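Local coordinates for uncharacterized protein DUF849 (Burkholderia xenovorans LB400, PDB 3E02), which probably catalyses the zinc-dependent cleavage of beta-keto acids such as 3-keto-5-aminohexanoate, as a TIM-barrel enzyme of the BKACE (DUF849) family, at residues 78-83 with 293-298; 106-111 with 301-306; 154-159 with 188-193. One frame throughout, in Å; residues are numbered along the deposited sequence.

Contact 1: residues 78-83 with 293-298; sequences RTDAIL and TPDEAR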
loop_
_atom_site.group_PDB
_atom_site.type_symbol
_atom_site.label_atom_id
_atom_site.label_comp_id
_atom_site.label_asym_id
_atom_site.label_seq_id
_atom_site.Cartn_x
_atom_site.Cartn_y
_atom_site.Cartn_z
ATOM N N ARG A 78 -39.155 10.791 -19.397
ATOM C CA ARG A 78 -38.984 11.938 -18.491
ATOM C C ARG A 78 -37.542 12.348 -18.201
ATOM O O ARG A 78 -37.314 13.435 -17.671
ATOM C CB ARG A 78 -39.728 11.686 -17.189
ATOM C CG ARG A 78 -41.241 11.580 -17.366
ATOM C CD ARG A 78 -41.911 11.589 -16.016
ATOM N NE ARG A 78 -41.778 12.908 -15.386
ATOM C CZ ARG A 78 -41.767 13.171 -14.075
ATOM N NH1 ARG A 78 -41.845 12.211 -13.147
ATOM N NH2 ARG A 78 -41.635 14.436 -13.681
ATOM N N THR A 79 -36.569 11.483 -18.525
ATOM C CA THR A 79 -35.151 11.827 -18.358
ATOM C C THR A 79 -34.303 11.158 -19.439
ATOM O O THR A 79 -34.751 10.207 -20.087
ATOM C CB THR A 79 -34.631 11.504 -16.921
ATOM O OG1 THR A 79 -33.227 11.764 -16.839
ATOM C CG2 THR A 79 -34.893 10.056 -16.528
ATOM N N ASP A 80 -33.095 11.697 -19.636
ATOM C CA ASP A 80 -32.157 11.105 -20.601
ATOM C C ASP A 80 -31.071 10.329 -19.865
ATOM O O ASP A 80 -30.104 9.918 -20.459
ATOM C CB ASP A 80 -31.598 12.126 -21.613
ATOM C CG ASP A 80 -30.750 13.212 -20.984
ATOM O OD1 ASP A 80 -30.931 13.503 -19.792
ATOM O OD2 ASP A 80 -29.922 13.808 -21.713
ATOM N N ALA A 81 -31.251 10.081 -18.562
ATOM C CA ALA A 81 -30.284 9.293 -17.792
ATOM C C ALA A 81 -30.149 7.889 -18.382
ATOM O O ALA A 81 -31.109 7.348 -18.947
ATOM C CB ALA A 81 -30.693 9.202 -16.300
ATOM N N ILE A 82 -28.943 7.334 -18.305
ATOM C CA ILE A 82 -28.692 5.958 -18.749
ATOM C C ILE A 82 -29.387 5.034 -17.740
ATOM O O ILE A 82 -29.201 5.195 -16.541
ATOM C CB ILE A 82 -27.192 5.596 -18.747
ATOM C CG1 ILE A 82 -26.398 6.493 -19.701
ATOM C CG2 ILE A 82 -27.011 4.127 -19.127
ATOM C CD1 ILE A 82 -24.890 6.306 -19.620
ATOM N N LEU A 83 -30.184 4.089 -18.227
ATOM C CA LEU A 83 -30.901 3.161 -17.352
ATOM C C LEU A 83 -30.099 1.870 -17.274
ATOM O O LEU A 83 -29.934 1.186 -18.265
ATOM C CB LEU A 83 -32.341 2.962 -17.813
ATOM C CG LEU A 83 -33.108 4.277 -18.029
ATOM C CD1 LEU A 83 -34.582 4.012 -18.377
ATOM C CD2 LEU A 83 -32.995 5.234 -16.833
ATOM N N THR A 293 -22.797 14.748 -17.923
ATOM C CA THR A 293 -24.190 14.667 -18.363
ATOM C C THR A 293 -24.427 13.215 -18.816
ATOM O O THR A 293 -23.463 12.469 -19.038
ATOM C CB THR A 293 -24.496 15.565 -19.557
ATOM O OG1 THR A 293 -23.720 15.146 -20.687
ATOM C CG2 THR A 293 -24.217 17.029 -19.227
ATOM N N PRO A 294 -25.698 12.796 -18.935
ATOM C CA PRO A 294 -25.965 11.453 -19.464
ATOM C C PRO A 294 -25.241 11.104 -20.764
ATOM O O PRO A 294 -24.637 10.035 -20.852
ATOM C CB PRO A 294 -27.473 11.472 -19.653
ATOM C CG PRO A 294 -27.926 12.289 -18.513
ATOM C CD PRO A 294 -26.948 13.431 -18.487
ATOM N N ASP A 295 -25.255 12.018 -21.731
ATOM C CA ASP A 295 -24.574 11.800 -23.015
ATOM C C ASP A 295 -23.046 11.768 -22.907
ATOM O O ASP A 295 -22.400 11.012 -23.633
ATOM C CB ASP A 295 -25.051 12.800 -24.075
ATOM C CG ASP A 295 -26.498 12.541 -24.538
ATOM O OD1 ASP A 295 -27.057 11.443 -24.331
ATOM O OD2 ASP A 295 -27.082 13.451 -25.158
ATOM N N GLU A 296 -22.470 12.565 -22.007
ATOM C CA GLU A 296 -21.025 12.468 -21.721
ATOM C C GLU A 296 -20.705 11.089 -21.139
ATOM O O GLU A 296 -19.691 10.491 -21.503
ATOM C CB GLU A 296 -20.560 13.583 -20.781
ATOM C CG GLU A 296 -20.535 14.925 -21.492
ATOM C CD GLU A 296 -20.326 16.122 -20.582
ATOM O OE1 GLU A 296 -20.700 16.076 -19.395
ATOM O OE2 GLU A 296 -19.824 17.145 -21.092
ATOM N N ALA A 297 -21.587 10.589 -20.260
ATOM C CA ALA A 297 -21.453 9.251 -19.677
ATOM C C ALA A 297 -21.541 8.153 -20.742
ATOM O O ALA A 297 -20.746 7.214 -20.720
ATOM C CB ALA A 297 -22.489 9.030 -18.565
ATOM N N ARG A 298 -22.487 8.288 -21.681
ATOM C CA ARG A 298 -22.637 7.344 -22.813
ATOM C C ARG A 298 -21.364 7.270 -23.665
ATOM O O ARG A 298 -20.964 6.187 -24.079
ATOM C CB ARG A 298 -23.831 7.724 -23.709
ATOM C CG ARG A 298 -25.191 7.501 -23.082
ATOM C CD ARG A 298 -26.322 7.744 -24.073
ATOM N NE ARG A 298 -27.602 7.357 -23.471
ATOM C CZ ARG A 298 -28.358 8.117 -22.679
ATOM N NH1 ARG A 298 -28.036 9.377 -22.405
ATOM N NH2 ARG A 298 -29.480 7.599 -22.170
HETATM O O HOH W 1 -27.141 14.309 -21.793
#

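Contact 2: residues 106-111 with 301-306; sequences RPEVAS and LKTKGA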
loop_
_atom_site.group_PDB
_atom_site.type_symbol
_atom_site.label_atom_id
_atom_site.label_comp_id
_atom_site.label_asym_id
_atom_site.label_seq_id
_atom_site.Cartn_x
_atom_site.Cartn_y
_atom_site.Cartn_z
ATOM N N ARG A 106 -33.199 -5.098 -23.024
ATOM C CA ARG A 106 -32.036 -4.821 -23.882
ATOM C C ARG A 106 -31.488 -3.412 -23.556
ATOM O O ARG A 106 -31.435 -2.543 -24.424
ATOM C CB ARG A 106 -32.383 -5.035 -25.360
ATOM C CG ARG A 106 -32.686 -6.512 -25.687
ATOM C CD ARG A 106 -33.202 -6.715 -27.101
ATOM N NE ARG A 106 -32.214 -6.402 -28.137
ATOM C CZ ARG A 106 -31.408 -7.277 -28.757
ATOM N NH1 ARG A 106 -31.399 -8.584 -28.456
ATOM N NH2 ARG A 106 -30.562 -6.823 -29.687
ATOM N N PRO A 107 -31.059 -3.205 -22.286
ATOM C CA PRO A 107 -30.617 -1.890 -21.849
ATOM C C PRO A 107 -29.225 -1.523 -22.351
ATOM O O PRO A 107 -28.471 -2.382 -22.801
ATOM C CB PRO A 107 -30.599 -2.032 -20.324
ATOM C CG PRO A 107 -30.185 -3.439 -20.123
ATOM C CD PRO A 107 -30.884 -4.200 -21.209
ATOM N N GLU A 108 -28.904 -0.237 -22.251
ATOM C CA GLU A 108 -27.567 0.251 -22.579
ATOM C C GLU A 108 -26.530 -0.281 -21.591
ATOM O O GLU A 108 -25.372 -0.524 -21.972
ATOM C CB GLU A 108 -27.505 1.772 -22.533
ATOM C CG GLU A 108 -28.314 2.465 -23.587
ATOM C CD GLU A 108 -28.048 3.936 -23.556
ATOM O OE1 GLU A 108 -27.099 4.371 -24.238
ATOM O OE2 GLU A 108 -28.783 4.633 -22.843
ATOM N N VAL A 109 -26.947 -0.423 -20.326
ATOM C CA VAL A 109 -26.086 -0.904 -19.260
ATOM C C VAL A 109 -26.804 -1.914 -18.352
ATOM O O VAL A 109 -28.006 -1.810 -18.119
ATOM C CB VAL A 109 -25.527 0.277 -18.402
ATOM C CG1 VAL A 109 -24.622 -0.234 -17.271
ATOM C CG2 VAL A 109 -24.772 1.288 -19.289
ATOM N N ALA A 110 -26.062 -2.933 -17.925
ATOM C CA ALA A 110 -26.533 -3.898 -16.928
ATOM C C ALA A 110 -25.431 -4.117 -15.915
ATOM O O ALA A 110 -24.248 -4.063 -16.273
ATOM C CB ALA A 110 -26.934 -5.229 -17.581
ATOM N N SER A 111 -25.798 -4.373 -14.661
ATOM C CA SER A 111 -24.801 -4.685 -13.636
ATOM C C SER A 111 -24.313 -6.114 -13.890
ATOM O O SER A 111 -25.036 -6.921 -14.480
ATOM C CB SER A 111 -25.344 -4.506 -12.209
ATOM O OG SER A 111 -26.388 -5.402 -11.930
ATOM N N LEU A 301 -18.625 5.436 -21.455
ATOM C CA LEU A 301 -18.886 3.991 -21.395
ATOM C C LEU A 301 -19.037 3.300 -22.758
ATOM O O LEU A 301 -19.026 2.061 -22.812
ATOM C CB LEU A 301 -20.115 3.710 -20.535
ATOM C CG LEU A 301 -20.050 4.238 -19.099
ATOM C CD1 LEU A 301 -21.317 3.890 -18.337
ATOM C CD2 LEU A 301 -18.858 3.696 -18.393
ATOM N N LYS A 302 -19.180 4.092 -23.827
ATOM C CA LYS A 302 -19.354 3.609 -25.204
ATOM C C LYS A 302 -20.616 2.750 -25.306
ATOM O O LYS A 302 -20.590 1.629 -25.789
ATOM C CB LYS A 302 -18.106 2.862 -25.708
ATOM C CG LYS A 302 -16.802 3.644 -25.695
ATOM C CD LYS A 302 -16.794 4.763 -26.715
ATOM C CE LYS A 302 -15.441 5.479 -26.754
ATOM N NZ LYS A 302 -14.327 4.555 -27.164
ATOM N N THR A 303 -21.730 3.300 -24.842
ATOM C CA THR A 303 -23.016 2.602 -24.878
ATOM C C THR A 303 -23.631 2.678 -26.271
ATOM O O THR A 303 -23.241 3.513 -27.086
ATOM C CB THR A 303 -24.013 3.162 -23.850
ATOM O OG1 THR A 303 -24.309 4.526 -24.162
ATOM C CG2 THR A 303 -23.446 3.042 -22.417
ATOM N N LYS A 304 -24.615 1.820 -26.509
ATOM C CA LYS A 304 -25.285 1.717 -27.811
ATOM C C LYS A 304 -26.261 2.865 -28.147
ATOM O O LYS A 304 -26.663 2.987 -29.300
ATOM C CB LYS A 304 -26.001 0.362 -27.955
ATOM C CG LYS A 304 -27.180 0.112 -27.004
ATOM C CD LYS A 304 -27.847 -1.221 -27.291
ATOM C CE LYS A 304 -28.987 -1.472 -26.325
ATOM N NZ LYS A 304 -29.702 -2.750 -26.615
ATOM N N GLY A 305 -26.645 3.663 -27.154
ATOM C CA GLY A 305 -27.558 4.788 -27.319
ATOM C C GLY A 305 -28.931 4.489 -26.761
ATOM O O GLY A 305 -29.381 3.340 -26.773
ATOM N N ALA A 306 -29.598 5.541 -26.286
ATOM C CA ALA A 306 -30.945 5.450 -25.682
ATOM C C ALA A 306 -32.031 4.878 -26.615
ATOM O O ALA A 306 -32.951 4.198 -26.150
ATOM C CB ALA A 306 -31.378 6.834 -25.151
HETATM O O HOH W 2 -29.885 -3.555 -29.267
HETATM O O HOH W 3 -28.873 -4.532 -24.669
HETATM O O HOH W 4 -24.808 -0.242 -24.582
#

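Contact 3: residues 154-159 with 188-193; sequences QIERGM and RKLVEP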
loop_
_atom_site.group_PDB
_atom_site.type_symbol
_atom_site.label_atom_id
_atom_site.label_comp_id
_atom_site.label_asym_id
_atom_site.label_seq_id
_atom_site.Cartn_x
_atom_site.Cartn_y
_atom_site.Cartn_z
ATOM N N GLN A 154 -21.494 -18.851 -14.944
ATOM C CA GLN A 154 -22.612 -17.891 -14.848
ATOM C C GLN A 154 -22.226 -16.532 -15.430
ATOM O O GLN A 154 -22.995 -15.938 -16.190
ATOM C CB GLN A 154 -23.107 -17.755 -13.406
ATOM C CG GLN A 154 -23.863 -18.987 -12.920
ATOM C CD GLN A 154 -24.333 -18.863 -11.486
ATOM O OE1 GLN A 154 -23.595 -18.420 -10.599
ATOM N NE2 GLN A 154 -25.571 -19.267 -11.243
ATOM N N ILE A 155 -21.030 -16.053 -15.085
ATOM C CA ILE A 155 -20.528 -14.768 -15.602
ATOM C C ILE A 155 -20.406 -14.825 -17.125
ATOM O O ILE A 155 -20.880 -13.921 -17.817
ATOM C CB ILE A 155 -19.187 -14.356 -14.959
ATOM C CG1 ILE A 155 -19.369 -14.113 -13.446
ATOM C CG2 ILE A 155 -18.662 -13.081 -15.641
ATOM C CD1 ILE A 155 -18.054 -14.118 -12.638
ATOM N N GLU A 156 -19.803 -15.897 -17.637
ATOM C CA GLU A 156 -19.650 -16.076 -19.084
ATOM C C GLU A 156 -21.001 -16.074 -19.820
ATOM O O GLU A 156 -21.099 -15.461 -20.878
ATOM C CB GLU A 156 -18.879 -17.353 -19.391
ATOM C CG GLU A 156 -18.564 -17.521 -20.883
ATOM C CD GLU A 156 -17.543 -18.595 -21.183
ATOM O OE1 GLU A 156 -16.791 -19.006 -20.272
ATOM O OE2 GLU A 156 -17.474 -19.007 -22.358
ATOM N N ARG A 157 -22.013 -16.738 -19.242
ATOM C CA ARG A 157 -23.384 -16.797 -19.807
ATOM C C ARG A 157 -23.979 -15.388 -19.889
ATOM O O ARG A 157 -24.472 -14.970 -20.944
ATOM C CB ARG A 157 -24.289 -17.703 -18.950
ATOM C CG ARG A 157 -25.745 -17.873 -19.451
ATOM C CD ARG A 157 -26.658 -18.529 -18.412
ATOM N NE ARG A 157 -28.058 -18.397 -18.829
ATOM C CZ ARG A 157 -29.136 -18.515 -18.046
ATOM N NH1 ARG A 157 -29.045 -18.830 -16.749
ATOM N NH2 ARG A 157 -30.338 -18.332 -18.598
ATOM N N GLY A 158 -23.914 -14.664 -18.774
ATOM C CA GLY A 158 -24.402 -13.286 -18.700
ATOM C C GLY A 158 -23.705 -12.384 -19.693
ATOM O O GLY A 158 -24.358 -11.634 -20.399
HETATM N N MSE A 159 -22.377 -12.476 -19.759
HETATM C CA MSE A 159 -21.599 -11.682 -20.722
HETATM C C MSE A 159 -21.977 -11.989 -22.168
HETATM O O MSE A 159 -22.116 -11.068 -22.982
HETATM C CB MSE A 159 -20.097 -11.893 -20.526
HETATM C CG MSE A 159 -19.547 -11.287 -19.248
HETATM SE SE MSE A 159 -17.679 -11.792 -19.110
HETATM C CE MSE A 159 -17.264 -10.717 -17.603
ATOM N N ARG A 188 -9.539 -13.201 -22.314
ATOM C CA ARG A 188 -10.255 -14.029 -23.298
ATOM C C ARG A 188 -11.128 -13.218 -24.276
ATOM O O ARG A 188 -11.811 -13.807 -25.125
ATOM C CB ARG A 188 -11.124 -15.057 -22.585
ATOM C CG ARG A 188 -10.326 -16.100 -21.818
ATOM C CD ARG A 188 -11.245 -16.906 -20.956
ATOM N NE ARG A 188 -12.232 -17.596 -21.784
ATOM C CZ ARG A 188 -13.382 -18.119 -21.369
ATOM N NH1 ARG A 188 -13.769 -18.057 -20.096
ATOM N NH2 ARG A 188 -14.168 -18.715 -22.268
ATOM N N LYS A 189 -11.120 -11.887 -24.144
ATOM C CA LYS A 189 -11.862 -10.963 -25.007
ATOM C C LYS A 189 -13.394 -11.146 -25.027
ATOM O O LYS A 189 -14.048 -10.844 -26.030
ATOM C CB LYS A 189 -11.219 -10.948 -26.412
ATOM C CG LYS A 189 -9.817 -10.348 -26.378
ATOM C CD LYS A 189 -9.036 -10.559 -27.656
ATOM C CE LYS A 189 -7.804 -9.648 -27.709
ATOM N NZ LYS A 189 -6.988 -9.669 -26.452
ATOM N N LEU A 190 -13.961 -11.608 -23.909
ATOM C CA LEU A 190 -15.416 -11.752 -23.783
ATOM C C LEU A 190 -16.095 -10.406 -23.502
ATOM O O LEU A 190 -17.309 -10.273 -23.685
ATOM C CB LEU A 190 -15.796 -12.819 -22.756
ATOM C CG LEU A 190 -15.215 -14.226 -23.020
ATOM C CD1 LEU A 190 -15.909 -15.250 -22.129
ATOM C CD2 LEU A 190 -15.340 -14.663 -24.484
ATOM N N VAL A 191 -15.305 -9.433 -23.042
ATOM C CA VAL A 191 -15.723 -8.040 -22.867
ATOM C C VAL A 191 -14.608 -7.153 -23.448
ATOM O O VAL A 191 -13.425 -7.528 -23.401
ATOM C CB VAL A 191 -16.039 -7.705 -21.397
ATOM C CG1 VAL A 191 -17.322 -8.418 -20.971
ATOM C CG2 VAL A 191 -14.860 -8.058 -20.479
ATOM N N GLU A 192 -14.999 -6.012 -24.016
ATOM C CA GLU A 192 -14.080 -5.050 -24.640
ATOM C C GLU A 192 -13.984 -3.774 -23.816
ATOM O O GLU A 192 -14.925 -3.428 -23.111
ATOM C CB GLU A 192 -14.581 -4.668 -26.037
ATOM C CG GLU A 192 -14.639 -5.811 -27.058
ATOM C CD GLU A 192 -13.275 -6.344 -27.513
ATOM O OE1 GLU A 192 -12.217 -5.736 -27.210
ATOM O OE2 GLU A 192 -13.270 -7.389 -28.205
ATOM N N PRO A 193 -12.842 -3.065 -23.889
ATOM C CA PRO A 193 -12.750 -1.799 -23.164
ATOM C C PRO A 193 -13.696 -0.724 -23.737
ATOM O O PRO A 193 -14.169 -0.876 -24.867
ATOM C CB PRO A 193 -11.285 -1.392 -23.320
ATOM C CG PRO A 193 -10.748 -2.175 -24.404
ATOM C CD PRO A 193 -11.584 -3.395 -24.583
HETATM O O HOH W 5 -19.894 -9.005 -23.504
#

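Contact 1: residues 78-83 with 293-298
R298, in the helix that begins at P294, reaches the backbone carbonyl of D80, just ahead of strand 82-85. With CG anti to its own carbonyl carbon (chi1 -70°) and the chain extended from CG to NE, the side chain runs past I82 in the opposite direction. CG packs 3.7 Å from I82 CD1. Farther out, I82 CG1 lies against one face of the guanidinium, 3.9 Å from its plane, and the end of the group turns an edge to D80. NH1 and NH2 of R298 both donate to D80 O, each at 2.9 Å. NH1 comes nearly along the C=O axis, whereas NH2 approaches from above the carbonyl plane. NH1 also makes a weak salt-bridging bond to D295. Beside this grip the P294 ring lies across D80, its CB 3.2 Å from the D80 carbonyl O, and I82 CD1 reaches A297 CB. In the modelled conformer of D80, a water accepts from D295 N and donates to D80 OD2, bridging the segments. A charged group thus ties an uncharged carbonyl to the helix: the two bonds and the I82 CG1 contact should limit rotation of the guanidinium, and the carboxylate of D295 probably stabilises its positive charge.

Contact 2: residues 106-111 with 301-306
E108 and T303 meet where the chain leaving helix 294-301 passes the start of strand 109-113. The tight part gathers round one carboxylate oxygen. T303 OG1 donates to E108 OE1 at 2.8 Å, arriving from above the carboxylate plane, 39° out of it. T303 OG1 stands between its backbone N and carbonyl carbon (chi1 63°), which turns the hydroxyl to the glutamate and leaves CG2 to pack 3.8 Å from V109 CG2. G305 N adds a weak bond to the same E108 OE1, at 3.0 Å and a bent 126°. The other oxygen, OE2, forms a salt bridge with R298 NE, so the buried carboxylate has partners on both oxygens. E108 CG lies 3.5 Å from G305 O, so the chain of the glutamate is packed against the backbone at G305.

The other side is wetter and more open. K304 stretches out beyond CG and brings NZ to R106 O at 2.8 Å, above that carbonyl's plane. Two waters, S165 O and E308 O also lie within bonding reach of NZ, making five oxygens, more than its three hydrogens can serve fully at once. One of these waters receives a further, weak bond from R106 NH2, and the other donates to P107 O. Nearer the backbone, a third water links E108 O to K304 N, 2.8 Å from the latter.

The contact therefore divides its charges. The glutamate's negative charge is probably offset by R298 and by the hydroxyl and amide donors, while the lysine's charge is probably stabilised by backbone carbonyls and water.

Contact 3: residues 154-159 with 188-193
A Schellman motif closes helix 176-187 at K189, and the loop leading from it to strand 195-201 lies against helix 152-163 in this part of the TIM barrel. On the outer side, E156 and R188 form a salt bridge, with E156 OE1 3.2 Å from R188 NH1 and close to the guanidinium plane. Two weak bonds supplement it, from R188 NH2 to E156 OE1 and OE2. The groups are far from coplanar, their planes turned 70° apart, and NH1 meets the carboxylate from above its plane. E156 points its CG anti to the backbone N (chi1 -174°) and extends from there toward the arginine. L190 CD1 touches both, 3.7 Å from E156 CG and 3.8 Å from the R188 guanidinium plane, over its centre. Farther in, the selenium of selenomethionine M159 packs 3.9 Å from V191 CG1 and 4.2 Å from L190 CB. A water donates to both M159 O and L190 O, joining the backbones. H184 is a second partner of R188 NH1. F185 of helix 176-187 touches E156, M159 and L190, while F171 of strand 168-173 touches M159 and V191, placing the contact between two helices and the barrel strand that connects them.

Overall arrangement
Contacts 1 and 2 form one continuous patch, their centres about 10 Å apart. Strands 82-85 and 109-113 are parallel neighbours in the barrel sheet, and helix 294-301 with the chain after it passes from one to the other. A shared salt bridge and the packing of I82 on V109 join the two contacts. Along the sequence their segments alternate, so two successive barrel strands meet two successive pieces of the C-terminal region. Contact 3, nested inside both loops, joins helix 152-163 to the loop after helix 176-187, its centre about 24 Å from that of contact 1 and 15 Å from that of contact 2. Only contacts 1 and 2 reach strands near the zinc ligand H50.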